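Local coordinates for major capsid protein (Faustovirus, PDB 5J7O) that probably builds, as a trimer of double jelly-roll subunits, a protein shell of a large double-stranded DNA virus, at residues Leu225-Glu233 and Val279-Lys287; Pro443-Leu451 and Gly565-Gly576. All blocks are in the same frame, centred on the assembly; numbering follows the deposited sequence.

Interaction 1: Leu225-Glu233 and Val279-Lys287; sequences LIGQEVPVE and VVFGAQTPK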
ATOM      1  N   LEU B 225      11.623  11.861  -6.512  1.00 28.87           N
ATOM      2  CA  LEU B 225      12.948  12.173  -7.039  1.00 28.48           C
ATOM      3  C   LEU B 225      12.975  12.095  -8.560  1.00 29.19           C
ATOM      4  O   LEU B 225      13.625  12.916  -9.218  1.00 28.12           O
ATOM      5  CB  LEU B 225      13.990  11.225  -6.443  1.00 26.18           C
ATOM      6  CG  LEU B 225      14.362  11.419  -4.973  1.00 26.35           C
ATOM      7  CD1 LEU B 225      15.300  10.313  -4.512  1.00 27.56           C
ATOM      8  CD2 LEU B 225      14.991  12.783  -4.758  1.00 25.90           C
ATOM      9  N   ILE B 226      12.271  11.121  -9.139  1.00 29.19           N
ATOM     10  CA  ILE B 226      12.329  10.867 -10.572  1.00 29.76           C
ATOM     11  C   ILE B 226      11.096  11.394 -11.301  1.00 29.31           C
ATOM     12  O   ILE B 226      10.886  11.062 -12.470  1.00 30.40           O
ATOM     13  CB  ILE B 226      12.535   9.372 -10.854  1.00 31.45           C
ATOM     14  CG1 ILE B 226      11.414   8.553 -10.212  1.00 32.38           C
ATOM     15  CG2 ILE B 226      13.892   8.919 -10.339  1.00 29.92           C
ATOM     16  CD1 ILE B 226      11.648   7.063 -10.259  1.00 34.77           C
ATOM     17  N   GLY B 227      10.271  12.198 -10.635  1.00 30.82           N
ATOM     18  CA  GLY B 227       9.177  12.871 -11.308  1.00 31.83           C
ATOM     19  C   GLY B 227       7.945  12.039 -11.574  1.00 34.52           C
ATOM     20  O   GLY B 227       7.162  12.386 -12.463  1.00 39.13           O
ATOM     21  N   GLN B 228       7.746  10.949 -10.839  1.00 32.94           N
ATOM     22  CA  GLN B 228       6.527  10.158 -10.948  1.00 32.95           C
ATOM     23  C   GLN B 228       5.495  10.690  -9.962  1.00 33.60           C
ATOM     24  O   GLN B 228       5.812  10.927  -8.793  1.00 32.08           O
ATOM     25  CB  GLN B 228       6.812   8.679 -10.682  1.00 32.51           C
ATOM     26  CG  GLN B 228       5.571   7.794 -10.636  1.00 32.32           C
ATOM     27  CD  GLN B 228       4.942   7.583 -12.002  1.00 34.42           C
ATOM     28  OE1 GLN B 228       5.534   7.909 -13.032  1.00 33.80           O
ATOM     29  NE2 GLN B 228       3.734   7.029 -12.015  1.00 36.04           N
ATOM     30  N   GLU B 229       4.268  10.883 -10.439  1.00 35.44           N
ATOM     31  CA  GLU B 229       3.212  11.400  -9.581  1.00 36.85           C
ATOM     32  C   GLU B 229       2.907  10.413  -8.459  1.00 36.33           C
ATOM     33  O   GLU B 229       3.084   9.200  -8.598  1.00 37.03           O
ATOM     34  CB  GLU B 229       1.950  11.686 -10.397  1.00 39.50           C
ATOM     35  CG  GLU B 229       1.332  10.459 -11.048  1.00 42.99           C
ATOM     36  CD  GLU B 229       0.229  10.812 -12.026  1.00 48.21           C
ATOM     37  OE1 GLU B 229      -0.010  12.019 -12.246  1.00 50.03           O
ATOM     38  OE2 GLU B 229      -0.398   9.884 -12.578  1.00 52.05           O
ATOM     39  N   VAL B 230       2.454  10.949  -7.336  1.00 35.69           N
ATOM     40  CA  VAL B 230       2.167  10.173  -6.131  1.00 35.34           C
ATOM     41  C   VAL B 230       0.660  10.179  -5.915  1.00 37.13           C
ATOM     42  O   VAL B 230       0.036  11.241  -6.022  1.00 37.59           O
ATOM     43  CB  VAL B 230       2.894  10.745  -4.898  1.00 33.69           C
ATOM     44  CG1 VAL B 230       2.573   9.930  -3.654  1.00 33.40           C
ATOM     45  CG2 VAL B 230       4.394  10.787  -5.143  1.00 33.78           C
ATOM     46  N   PRO B 231       0.040   9.034  -5.628  1.00 36.79           N
ATOM     47  CA  PRO B 231      -1.402   9.029  -5.360  1.00 36.33           C
ATOM     48  C   PRO B 231      -1.741   9.882  -4.148  1.00 34.94           C
ATOM     49  O   PRO B 231      -0.939  10.041  -3.226  1.00 36.06           O
ATOM     50  CB  PRO B 231      -1.714   7.549  -5.104  1.00 36.75           C
ATOM     51  CG  PRO B 231      -0.594   6.800  -5.747  1.00 37.81           C
ATOM     52  CD  PRO B 231       0.613   7.677  -5.608  1.00 38.35           C
ATOM     53  N   VAL B 232      -2.949  10.441  -4.163  1.00 33.61           N
ATOM     54  CA  VAL B 232      -3.461  11.244  -3.059  1.00 37.20           C
ATOM     55  C   VAL B 232      -4.804  10.664  -2.641  1.00 38.42           C
ATOM     56  O   VAL B 232      -5.725  10.566  -3.462  1.00 38.50           O
ATOM     57  CB  VAL B 232      -3.599  12.729  -3.433  1.00 38.89           C
ATOM     58  CG1 VAL B 232      -4.204  13.508  -2.278  1.00 40.05           C
ATOM     59  CG2 VAL B 232      -2.242  13.307  -3.812  1.00 38.77           C
ATOM     60  N   GLU B 233      -4.913  10.283  -1.371  1.00 40.03           N
ATOM     61  CA  GLU B 233      -6.106   9.624  -0.859  1.00 40.64           C
ATOM     62  C   GLU B 233      -7.179  10.652  -0.519  1.00 38.16           C
ATOM     63  O   GLU B 233      -6.913  11.630   0.186  1.00 38.48           O
ATOM     64  CB  GLU B 233      -5.749   8.797   0.374  1.00 45.39           C
ATOM     65  CG  GLU B 233      -6.925   8.160   1.081  1.00 50.51           C
ATOM     66  CD  GLU B 233      -6.497   7.404   2.323  1.00 55.28           C
ATOM     67  OE1 GLU B 233      -6.659   7.943   3.437  1.00 56.78           O
ATOM     68  OE2 GLU B 233      -5.984   6.274   2.181  1.00 56.08           O
ATOM     69  N   VAL B 279      -6.592   9.766  -6.083  1.00 34.38           N
ATOM     70  CA  VAL B 279      -6.498  10.615  -7.261  1.00 35.28           C
ATOM     71  C   VAL B 279      -5.036  10.968  -7.485  1.00 35.87           C
ATOM     72  O   VAL B 279      -4.240  11.039  -6.544  1.00 34.83           O
ATOM     73  CB  VAL B 279      -7.351  11.896  -7.127  1.00 34.95           C
ATOM     74  CG1 VAL B 279      -8.826  11.546  -7.001  1.00 34.76           C
ATOM     75  CG2 VAL B 279      -6.888  12.719  -5.937  1.00 35.61           C
ATOM     76  N   VAL B 280      -4.684  11.174  -8.749  1.00 36.77           N
ATOM     77  CA  VAL B 280      -3.370  11.665  -9.133  1.00 33.53           C
ATOM     78  C   VAL B 280      -3.565  12.912  -9.979  1.00 32.63           C
ATOM     79  O   VAL B 280      -4.550  13.041 -10.713  1.00 31.88           O
ATOM     80  CB  VAL B 280      -2.550  10.599  -9.894  1.00 30.92           C
ATOM     81  CG1 VAL B 280      -2.217   9.428  -8.979  1.00 30.28           C
ATOM     82  CG2 VAL B 280      -3.310  10.118 -11.121  1.00 30.89           C
ATOM     83  N   PHE B 281      -2.627  13.845  -9.854  1.00 34.35           N
ATOM     84  CA  PHE B 281      -2.681  15.088 -10.620  1.00 33.60           C
ATOM     85  C   PHE B 281      -1.273  15.655 -10.770  1.00 34.06           C
ATOM     86  O   PHE B 281      -1.010  16.826 -10.496  1.00 35.30           O
ATOM     87  CB  PHE B 281      -3.641  16.091  -9.977  1.00 32.96           C
ATOM     88  CG  PHE B 281      -3.475  16.251  -8.489  1.00 30.02           C
ATOM     89  CD1 PHE B 281      -4.129  15.406  -7.602  1.00 27.73           C
ATOM     90  CD2 PHE B 281      -2.689  17.268  -7.976  1.00 30.35           C
ATOM     91  CE1 PHE B 281      -3.976  15.559  -6.238  1.00 25.81           C
ATOM     92  CE2 PHE B 281      -2.532  17.427  -6.612  1.00 28.22           C
ATOM     93  CZ  PHE B 281      -3.178  16.571  -5.742  1.00 26.03           C
ATOM     94  N   GLY B 282      -0.342  14.817 -11.230  1.00 34.40           N
ATOM     95  CA  GLY B 282       1.034  15.233 -11.391  1.00 34.77           C
ATOM     96  C   GLY B 282       1.539  15.185 -12.817  1.00 36.79           C
ATOM     97  O   GLY B 282       0.801  15.485 -13.760  1.00 37.77           O
ATOM     98  N   ALA B 283       2.805  14.792 -12.983  1.00 36.17           N
ATOM     99  CA  ALA B 283       3.452  14.876 -14.287  1.00 35.37           C
ATOM    100  C   ALA B 283       2.849  13.910 -15.300  1.00 35.03           C
ATOM    101  O   ALA B 283       2.904  14.172 -16.508  1.00 35.53           O
ATOM    102  CB  ALA B 283       4.951  14.621 -14.146  1.00 34.07           C
ATOM    103  N   GLN B 284       2.273  12.798 -14.845  1.00 33.57           N
ATOM    104  CA  GLN B 284       1.708  11.815 -15.761  1.00 34.44           C
ATOM    105  C   GLN B 284       0.249  12.080 -16.104  1.00 36.11           C
ATOM    106  O   GLN B 284      -0.254  11.511 -17.081  1.00 35.83           O
ATOM    107  CB  GLN B 284       1.843  10.402 -15.180  1.00 32.24           C
ATOM    108  CG  GLN B 284       3.244   9.815 -15.289  1.00 29.82           C
ATOM    109  CD  GLN B 284       4.231  10.454 -14.332  1.00 29.22           C
ATOM    110  OE1 GLN B 284       3.901  10.741 -13.182  1.00 29.51           O
ATOM    111  NE2 GLN B 284       5.450  10.682 -14.804  1.00 27.65           N
ATOM    112  N   THR B 285      -0.435  12.919 -15.338  1.00 37.63           N
ATOM    113  CA  THR B 285      -1.829  13.241 -15.629  1.00 36.45           C
ATOM    114  C   THR B 285      -1.897  14.340 -16.686  1.00 38.18           C
ATOM    115  O   THR B 285      -1.251  15.381 -16.529  1.00 39.80           O
ATOM    116  CB  THR B 285      -2.555  13.682 -14.359  1.00 36.88           C
ATOM    117  OG1 THR B 285      -2.680  12.568 -13.466  1.00 38.53           O
ATOM    118  CG2 THR B 285      -3.940  14.214 -14.688  1.00 36.16           C
ATOM    119  N   PRO B 286      -2.655  14.145 -17.765  1.00 38.41           N
ATOM    120  CA  PRO B 286      -2.689  15.150 -18.839  1.00 38.57           C
ATOM    121  C   PRO B 286      -3.280  16.466 -18.353  1.00 39.27           C
ATOM    122  O   PRO B 286      -4.332  16.495 -17.712  1.00 40.05           O
ATOM    123  CB  PRO B 286      -3.574  14.496 -19.908  1.00 39.26           C
ATOM    124  CG  PRO B 286      -3.576  13.035 -19.577  1.00 38.09           C
ATOM    125  CD  PRO B 286      -3.468  12.961 -18.088  1.00 36.99           C
ATOM    126  N   LYS B 287      -2.591  17.561 -18.669  1.00 38.30           N
ATOM    127  CA  LYS B 287      -3.003  18.891 -18.244  1.00 36.37           C
ATOM    128  C   LYS B 287      -2.841  19.871 -19.395  1.00 36.93           C
ATOM    129  O   LYS B 287      -2.017  19.668 -20.292  1.00 37.38           O
ATOM    130  CB  LYS B 287      -2.187  19.383 -17.040  1.00 36.00           C
ATOM    131  CG  LYS B 287      -2.282  18.504 -15.808  1.00 37.09           C
ATOM    132  CD  LYS B 287      -1.441  19.067 -14.675  1.00 38.69           C
ATOM    133  CE  LYS B 287      -1.556  18.214 -13.425  1.00 41.12           C
ATOM    134  NZ  LYS B 287      -0.817  18.810 -12.278  1.00 43.21           N
TER
HETATM  135  O   HOH W   1      -0.376  14.027  -7.589  1.00 43.31           O
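The base of a two-stranded antiparallel ribbon, where strands 232-240 and 273-280 join the body of the subunit, is held by a carboxylate. Glu229 OE1 accepts from the backbone N of Gly282 on its anti side and from Thr285 OG1 on its syn side, each at 3.0 Å. Chi1 of 63° sets Glu229 CG between its own N and carbonyl carbon, and the extended chain beyond carries the carboxylate across Val280, whose CG2 lies 3.3 Å from Glu229 OE2. That second oxygen forms a salt bridge with Arg274 of a second subunit, which also donates to Thr285 OG1; the cation probably favours the ionised acid. Gly282, without a side chain, lets its CA come within 3.8 Å of Glu229 CB.

Gln284 uses both ends of its amide: OE1 receives the N-H of Glu229 at 2.8 Å, nearly straight at 164°, while NE2 reaches Gly227 O only weakly and also serves Cys178 O. Farther up, Val232 and Val279 form a hydrogen-bonded pair of the ribbon, Val232 N to Val279 O being 2.8 Å. Beta-branched Val232 turns CG2 to the Phe281 ring, 3.7 Å from CE1. A water bridges Val230 O and Phe281 N. Val279 and Val280 also pair with a strand of the second subunit, an arrangement characteristic of a beta ribbon whose sheet continues across a trimer interface.

Interaction 2: Pro443-Leu451 and Gly565-Gly576; sequences PVEFIYLGL and GALFLNFCLYPG
Phe446 and Phe568 meet diagonally, on the same side of two neighbouring antiparallel strands, and the side chain of Phe446 can be followed outward. Phe446 CB lies 3.2 Å from Leu569 O and 3.7 Å from Phe568 CZ. With chi1 at 41°, CG stands between the backbone N and the carbonyl carbon, which turns one face of the ring to the CZ end of Phe568: Phe568 CZ sits 3.4 Å from Phe446 CG, above that face and toward the rim. The planes are 28° apart but slid, so the rings barely overlap. On one side of the ring CD1 meets Cys572 SG, which approaches at the edge, and Phe446 CE1 ends 3.5 Å from Pro575 CB; on the other, CD2 and CE2 lie under the CZ-CE2 side of Phe568.

Phe568 in turn presents its edge to Tyr448 CE2, and the two side chains lie alongside, pointing the same way. The rings are tilted against one another in an aromatic cluster, which Phe212 joins by meeting both Tyr448 and Phe568; the tyrosine hydroxyl bonds to His213. On the other face the paired side chains are aliphatic: Leu449 CB meets Leu567 CB, and Ile447 CB meets Leu569 CD1. Val527 packs on the three leucines.

Two reciprocal backbone pairs, Ile447 with Leu569 and Leu449 with Leu567, hold the register, and Phe571 N adds a bond to Glu445 O at 2.9 Å where the first chain turns a corner. Beyond the strand comes an Asx turn, in which Asn570 OD1 accepts from Cys572 N at 2.9 Å. Strand 567-570 is outermost within the chain in a four-stranded antiparallel sheet, 415-428, 607-620, 444-453, 567-570, consistent with one sheet of a jelly-roll sandwich of the hexon-like capsid fold.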
ATOM      1  N   PRO B 443      33.273 -11.938 -12.563  1.00 51.80           N
ATOM      2  CA  PRO B 443      32.339 -12.688 -11.710  1.00 50.06           C
ATOM      3  C   PRO B 443      31.003 -11.973 -11.593  1.00 46.31           C
ATOM      4  O   PRO B 443      30.945 -10.761 -11.387  1.00 45.60           O
ATOM      5  CB  PRO B 443      33.064 -12.754 -10.364  1.00 51.30           C
ATOM      6  CG  PRO B 443      34.488 -12.672 -10.713  1.00 52.00           C
ATOM      7  CD  PRO B 443      34.570 -11.744 -11.887  1.00 51.27           C
ATOM      8  N   VAL B 444      29.924 -12.739 -11.728  1.00 44.41           N
ATOM      9  CA  VAL B 444      28.569 -12.203 -11.749  1.00 42.31           C
ATOM     10  C   VAL B 444      27.868 -12.587 -10.455  1.00 40.00           C
ATOM     11  O   VAL B 444      27.822 -13.768 -10.091  1.00 39.10           O
ATOM     12  CB  VAL B 444      27.781 -12.710 -12.968  1.00 41.95           C
ATOM     13  CG1 VAL B 444      26.361 -12.169 -12.941  1.00 41.83           C
ATOM     14  CG2 VAL B 444      28.487 -12.315 -14.257  1.00 41.96           C
ATOM     15  N   GLU B 445      27.323 -11.586  -9.760  1.00 40.41           N
ATOM     16  CA  GLU B 445      26.508 -11.843  -8.578  1.00 42.29           C
ATOM     17  C   GLU B 445      25.094 -12.257  -8.966  1.00 41.29           C
ATOM     18  O   GLU B 445      24.577 -13.268  -8.478  1.00 39.75           O
ATOM     19  CB  GLU B 445      26.467 -10.604  -7.683  1.00 45.35           C
ATOM     20  CG  GLU B 445      27.737 -10.333  -6.904  1.00 48.21           C
ATOM     21  CD  GLU B 445      27.572  -9.185  -5.927  1.00 49.86           C
ATOM     22  OE1 GLU B 445      27.174  -8.084  -6.364  1.00 51.24           O
ATOM     23  OE2 GLU B 445      27.824  -9.387  -4.721  1.00 49.51           O
ATOM     24  N   PHE B 446      24.454 -11.479  -9.835  1.00 41.26           N
ATOM     25  CA  PHE B 446      23.104 -11.778 -10.292  1.00 41.12           C
ATOM     26  C   PHE B 446      22.855 -11.032 -11.596  1.00 40.28           C
ATOM     27  O   PHE B 446      23.669 -10.216 -12.034  1.00 40.16           O
ATOM     28  CB  PHE B 446      22.056 -11.419  -9.233  1.00 39.19           C
ATOM     29  CG  PHE B 446      22.322 -10.120  -8.529  1.00 38.24           C
ATOM     30  CD1 PHE B 446      23.013 -10.097  -7.329  1.00 37.08           C
ATOM     31  CD2 PHE B 446      21.872  -8.922  -9.059  1.00 37.14           C
ATOM     32  CE1 PHE B 446      23.259  -8.905  -6.676  1.00 35.55           C
ATOM     33  CE2 PHE B 446      22.112  -7.726  -8.409  1.00 35.63           C
ATOM     34  CZ  PHE B 446      22.806  -7.719  -7.215  1.00 34.56           C
ATOM     35  N   ILE B 447      21.714 -11.331 -12.216  1.00 39.20           N
ATOM     36  CA  ILE B 447      21.366 -10.801 -13.531  1.00 38.03           C
ATOM     37  C   ILE B 447      19.890 -10.426 -13.540  1.00 36.47           C
ATOM     38  O   ILE B 447      19.033 -11.256 -13.219  1.00 39.42           O
ATOM     39  CB  ILE B 447      21.659 -11.816 -14.656  1.00 38.85           C
ATOM     40  CG1 ILE B 447      23.140 -12.197 -14.678  1.00 40.69           C
ATOM     41  CG2 ILE B 447      21.228 -11.260 -16.006  1.00 39.27           C
ATOM     42  CD1 ILE B 447      23.490 -13.251 -15.709  1.00 42.56           C
ATOM     43  N   TYR B 448      19.592  -9.181 -13.911  1.00 31.72           N
ATOM     44  CA  TYR B 448      18.218  -8.782 -14.186  1.00 31.08           C
ATOM     45  C   TYR B 448      17.858  -9.189 -15.610  1.00 33.13           C
ATOM     46  O   TYR B 448      18.629  -8.947 -16.544  1.00 35.20           O
ATOM     47  CB  TYR B 448      18.041  -7.273 -14.010  1.00 31.03           C
ATOM     48  CG  TYR B 448      18.538  -6.708 -12.697  1.00 30.31           C
ATOM     49  CD1 TYR B 448      19.746  -6.025 -12.628  1.00 31.45           C
ATOM     50  CD2 TYR B 448      17.793  -6.836 -11.531  1.00 25.45           C
ATOM     51  CE1 TYR B 448      20.203  -5.496 -11.436  1.00 30.34           C
ATOM     52  CE2 TYR B 448      18.243  -6.312 -10.331  1.00 25.40           C
ATOM     53  CZ  TYR B 448      19.450  -5.642 -10.291  1.00 30.72           C
ATOM     54  OH  TYR B 448      19.905  -5.116  -9.103  1.00 25.51           O
ATOM     55  N   LEU B 449      16.691  -9.809 -15.781  1.00 33.19           N
ATOM     56  CA  LEU B 449      16.300 -10.364 -17.070  1.00 32.42           C
ATOM     57  C   LEU B 449      14.903  -9.899 -17.457  1.00 34.74           C
ATOM     58  O   LEU B 449      14.032  -9.705 -16.604  1.00 36.24           O
ATOM     59  CB  LEU B 449      16.349 -11.899 -17.055  1.00 31.99           C
ATOM     60  CG  LEU B 449      16.060 -12.601 -18.386  1.00 32.58           C
ATOM     61  CD1 LEU B 449      17.109 -12.235 -19.427  1.00 31.79           C
ATOM     62  CD2 LEU B 449      15.976 -14.109 -18.207  1.00 32.66           C
ATOM     63  N   GLY B 450      14.703  -9.729 -18.760  1.00 34.96           N
ATOM     64  CA  GLY B 450      13.399  -9.388 -19.294  1.00 34.80           C
ATOM     65  C   GLY B 450      13.377  -9.559 -20.795  1.00 37.14           C
ATOM     66  O   GLY B 450      14.418  -9.524 -21.461  1.00 38.84           O
ATOM     67  N   LEU B 451      12.168  -9.754 -21.321  1.00 36.24           N
ATOM     68  CA  LEU B 451      11.925  -9.872 -22.761  1.00 36.79           C
ATOM     69  C   LEU B 451      10.865  -8.831 -23.107  1.00 35.85           C
ATOM     70  O   LEU B 451       9.665  -9.116 -23.082  1.00 36.45           O
ATOM     71  CB  LEU B 451      11.491 -11.287 -23.139  1.00 38.02           C
ATOM     72  CG  LEU B 451      11.377 -11.617 -24.630  1.00 37.37           C
ATOM     73  CD1 LEU B 451      12.701 -11.392 -25.342  1.00 36.97           C
ATOM     74  CD2 LEU B 451      10.899 -13.046 -24.831  1.00 37.43           C
ATOM     75  N   GLY B 565       7.095  -9.318 -15.901  1.00 38.73           N
ATOM     76  CA  GLY B 565       8.178  -9.753 -16.756  1.00 37.31           C
ATOM     77  C   GLY B 565       9.564  -9.529 -16.200  1.00 38.87           C
ATOM     78  O   GLY B 565      10.542  -9.678 -16.943  1.00 41.56           O
ATOM     79  N   ALA B 566       9.687  -9.180 -14.923  1.00 37.65           N
ATOM     80  CA  ALA B 566      10.980  -8.910 -14.308  1.00 37.05           C
ATOM     81  C   ALA B 566      11.487 -10.176 -13.628  1.00 37.84           C
ATOM     82  O   ALA B 566      10.866 -10.671 -12.683  1.00 40.91           O
ATOM     83  CB  ALA B 566      10.870  -7.762 -13.305  1.00 36.44           C
ATOM     84  N   LEU B 567      12.618 -10.690 -14.103  1.00 35.92           N
ATOM     85  CA  LEU B 567      13.203 -11.912 -13.575  1.00 34.73           C
ATOM     86  C   LEU B 567      14.571 -11.619 -12.973  1.00 35.29           C
ATOM     87  O   LEU B 567      15.304 -10.745 -13.445  1.00 35.78           O
ATOM     88  CB  LEU B 567      13.320 -12.993 -14.659  1.00 33.53           C
ATOM     89  CG  LEU B 567      12.051 -13.796 -14.965  1.00 32.89           C
ATOM     90  CD1 LEU B 567      11.001 -12.957 -15.683  1.00 32.12           C
ATOM     91  CD2 LEU B 567      12.385 -15.036 -15.771  1.00 32.21           C
ATOM     92  N   PHE B 568      14.905 -12.367 -11.924  1.00 34.82           N
ATOM     93  CA  PHE B 568      16.110 -12.143 -11.130  1.00 33.91           C
ATOM     94  C   PHE B 568      16.861 -13.463 -11.021  1.00 34.12           C
ATOM     95  O   PHE B 568      16.430 -14.365 -10.295  1.00 35.50           O
ATOM     96  CB  PHE B 568      15.746 -11.591  -9.748  1.00 35.13           C
ATOM     97  CG  PHE B 568      16.926 -11.151  -8.927  1.00 35.97           C
ATOM     98  CD1 PHE B 568      17.571 -12.039  -8.082  1.00 36.53           C
ATOM     99  CD2 PHE B 568      17.377  -9.841  -8.982  1.00 36.45           C
ATOM    100  CE1 PHE B 568      18.649 -11.637  -7.319  1.00 34.21           C
ATOM    101  CE2 PHE B 568      18.457  -9.432  -8.219  1.00 36.00           C
ATOM    102  CZ  PHE B 568      19.093 -10.332  -7.387  1.00 33.91           C
ATOM    103  N   LEU B 569      17.975 -13.582 -11.744  1.00 31.69           N
ATOM    104  CA  LEU B 569      18.796 -14.789 -11.728  1.00 31.85           C
ATOM    105  C   LEU B 569      19.900 -14.604 -10.691  1.00 32.26           C
ATOM    106  O   LEU B 569      20.863 -13.872 -10.928  1.00 33.59           O
ATOM    107  CB  LEU B 569      19.390 -15.062 -13.108  1.00 32.74           C
ATOM    108  CG  LEU B 569      18.524 -14.847 -14.354  1.00 33.32           C
ATOM    109  CD1 LEU B 569      19.336 -15.118 -15.612  1.00 34.10           C
ATOM    110  CD2 LEU B 569      17.286 -15.720 -14.325  1.00 31.92           C
ATOM    111  N   ASN B 570      19.774 -15.282  -9.554  1.00 32.43           N
ATOM    112  CA  ASN B 570      20.658 -15.063  -8.416  1.00 34.90           C
ATOM    113  C   ASN B 570      21.759 -16.115  -8.363  1.00 37.80           C
ATOM    114  O   ASN B 570      21.525 -17.296  -8.637  1.00 37.63           O
ATOM    115  CB  ASN B 570      19.864 -15.078  -7.108  1.00 36.38           C
ATOM    116  CG  ASN B 570      20.722 -14.757  -5.902  1.00 39.25           C
ATOM    117  OD1 ASN B 570      21.802 -14.179  -6.027  1.00 41.41           O
ATOM    118  ND2 ASN B 570      20.243 -15.128  -4.722  1.00 40.03           N
ATOM    119  N   PHE B 571      22.966 -15.674  -7.996  1.00 39.04           N
ATOM    120  CA  PHE B 571      24.112 -16.563  -7.843  1.00 39.52           C
ATOM    121  C   PHE B 571      24.865 -16.318  -6.540  1.00 38.81           C
ATOM    122  O   PHE B 571      25.929 -16.915  -6.333  1.00 40.88           O
ATOM    123  CB  PHE B 571      25.070 -16.420  -9.030  1.00 39.98           C
ATOM    124  CG  PHE B 571      24.397 -16.530 -10.365  1.00 41.18           C
ATOM    125  CD1 PHE B 571      24.054 -17.769 -10.882  1.00 42.33           C
ATOM    126  CD2 PHE B 571      24.107 -15.396 -11.104  1.00 42.46           C
ATOM    127  CE1 PHE B 571      23.436 -17.873 -12.112  1.00 44.13           C
ATOM    128  CE2 PHE B 571      23.489 -15.494 -12.334  1.00 44.08           C
ATOM    129  CZ  PHE B 571      23.152 -16.734 -12.839  1.00 45.16           C
ATOM    130  N   CYS B 572      24.353 -15.455  -5.668  1.00 36.51           N
ATOM    131  CA  CYS B 572      24.949 -15.205  -4.365  1.00 37.10           C
ATOM    132  C   CYS B 572      23.891 -15.393  -3.286  1.00 37.62           C
ATOM    133  O   CYS B 572      22.689 -15.418  -3.562  1.00 37.27           O
ATOM    134  CB  CYS B 572      25.550 -13.795  -4.274  1.00 37.66           C
ATOM    135  SG  CYS B 572      24.340 -12.460  -4.391  1.00 38.42           S
ATOM    136  N   LEU B 573      24.355 -15.527  -2.043  1.00 37.87           N
ATOM    137  CA  LEU B 573      23.436 -15.762  -0.936  1.00 36.27           C
ATOM    138  C   LEU B 573      22.766 -14.482  -0.458  1.00 36.65           C
ATOM    139  O   LEU B 573      21.633 -14.531   0.035  1.00 36.95           O
ATOM    140  CB  LEU B 573      24.168 -16.427   0.229  1.00 32.43           C
ATOM    141  CG  LEU B 573      24.524 -17.905   0.065  1.00 31.80           C
ATOM    142  CD1 LEU B 573      25.255 -18.414   1.295  1.00 30.08           C
ATOM    143  CD2 LEU B 573      23.272 -18.727  -0.198  1.00 31.81           C
ATOM    144  N   TYR B 574      23.432 -13.338  -0.586  1.00 36.93           N
ATOM    145  CA  TYR B 574      22.931 -12.075  -0.042  1.00 38.39           C
ATOM    146  C   TYR B 574      23.097 -10.964  -1.067  1.00 38.66           C
ATOM    147  O   TYR B 574      23.961 -10.089  -0.930  1.00 38.35           O
ATOM    148  CB  TYR B 574      23.644 -11.738   1.270  1.00 38.52           C
ATOM    149  CG  TYR B 574      23.567 -12.864   2.271  1.00 38.36           C
ATOM    150  CD1 TYR B 574      22.404 -13.097   2.989  1.00 36.47           C
ATOM    151  CD2 TYR B 574      24.650 -13.707   2.483  1.00 39.55           C
ATOM    152  CE1 TYR B 574      22.321 -14.130   3.898  1.00 37.37           C
ATOM    153  CE2 TYR B 574      24.577 -14.744   3.391  1.00 40.61           C
ATOM    154  CZ  TYR B 574      23.410 -14.950   4.096  1.00 40.12           C
ATOM    155  OH  TYR B 574      23.331 -15.981   5.004  1.00 43.20           O
ATOM    156  N   PRO B 575      22.271 -10.963  -2.112  1.00 38.62           N
ATOM    157  CA  PRO B 575      22.283  -9.837  -3.059  1.00 39.71           C
ATOM    158  C   PRO B 575      21.890  -8.545  -2.360  1.00 40.92           C
ATOM    159  O   PRO B 575      20.832  -8.454  -1.731  1.00 41.94           O
ATOM    160  CB  PRO B 575      21.254 -10.256  -4.117  1.00 38.79           C
ATOM    161  CG  PRO B 575      20.367 -11.228  -3.419  1.00 38.49           C
ATOM    162  CD  PRO B 575      21.249 -11.966  -2.460  1.00 38.64           C
ATOM    163  N   GLY B 576      22.760  -7.545  -2.463  1.00 41.52           N
ATOM    164  CA  GLY B 576      22.564  -6.262  -1.808  1.00 42.06           C
ATOM    165  C   GLY B 576      23.560  -5.945  -0.713  1.00 42.11           C
ATOM    166  O   GLY B 576      23.569  -4.804  -0.219  1.00 42.82           O
TER
HETATM  167  O   HOH W   2      25.588  -7.991  -3.821  1.00 38.87           O
HETATM  168  O   HOH W   3      10.040 -10.337 -19.588  1.00 33.64           O

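Overall arrangement
Interaction 1 and interaction 2 lie in series along the chain, the first closing before the second opens, with centres 31 Å apart and nearest atoms about 15 Å apart, so they do not touch. Residues 225-233 and 279-287 form a partly buried polar junction at the foot of a ribbon, much of it directed at a second subunit. By contrast, 443-451 and 565-576 are a strand pair of the four-stranded sheet, buried mainly within its own subunit, although Cys572 O also takes a hydrogen bond from Tyr71 of the second subunit. Both reach the third subunit: Val279 and Phe281 pack on its Val517, and Pro443 and Leu573 on its Ala15 and Leu58.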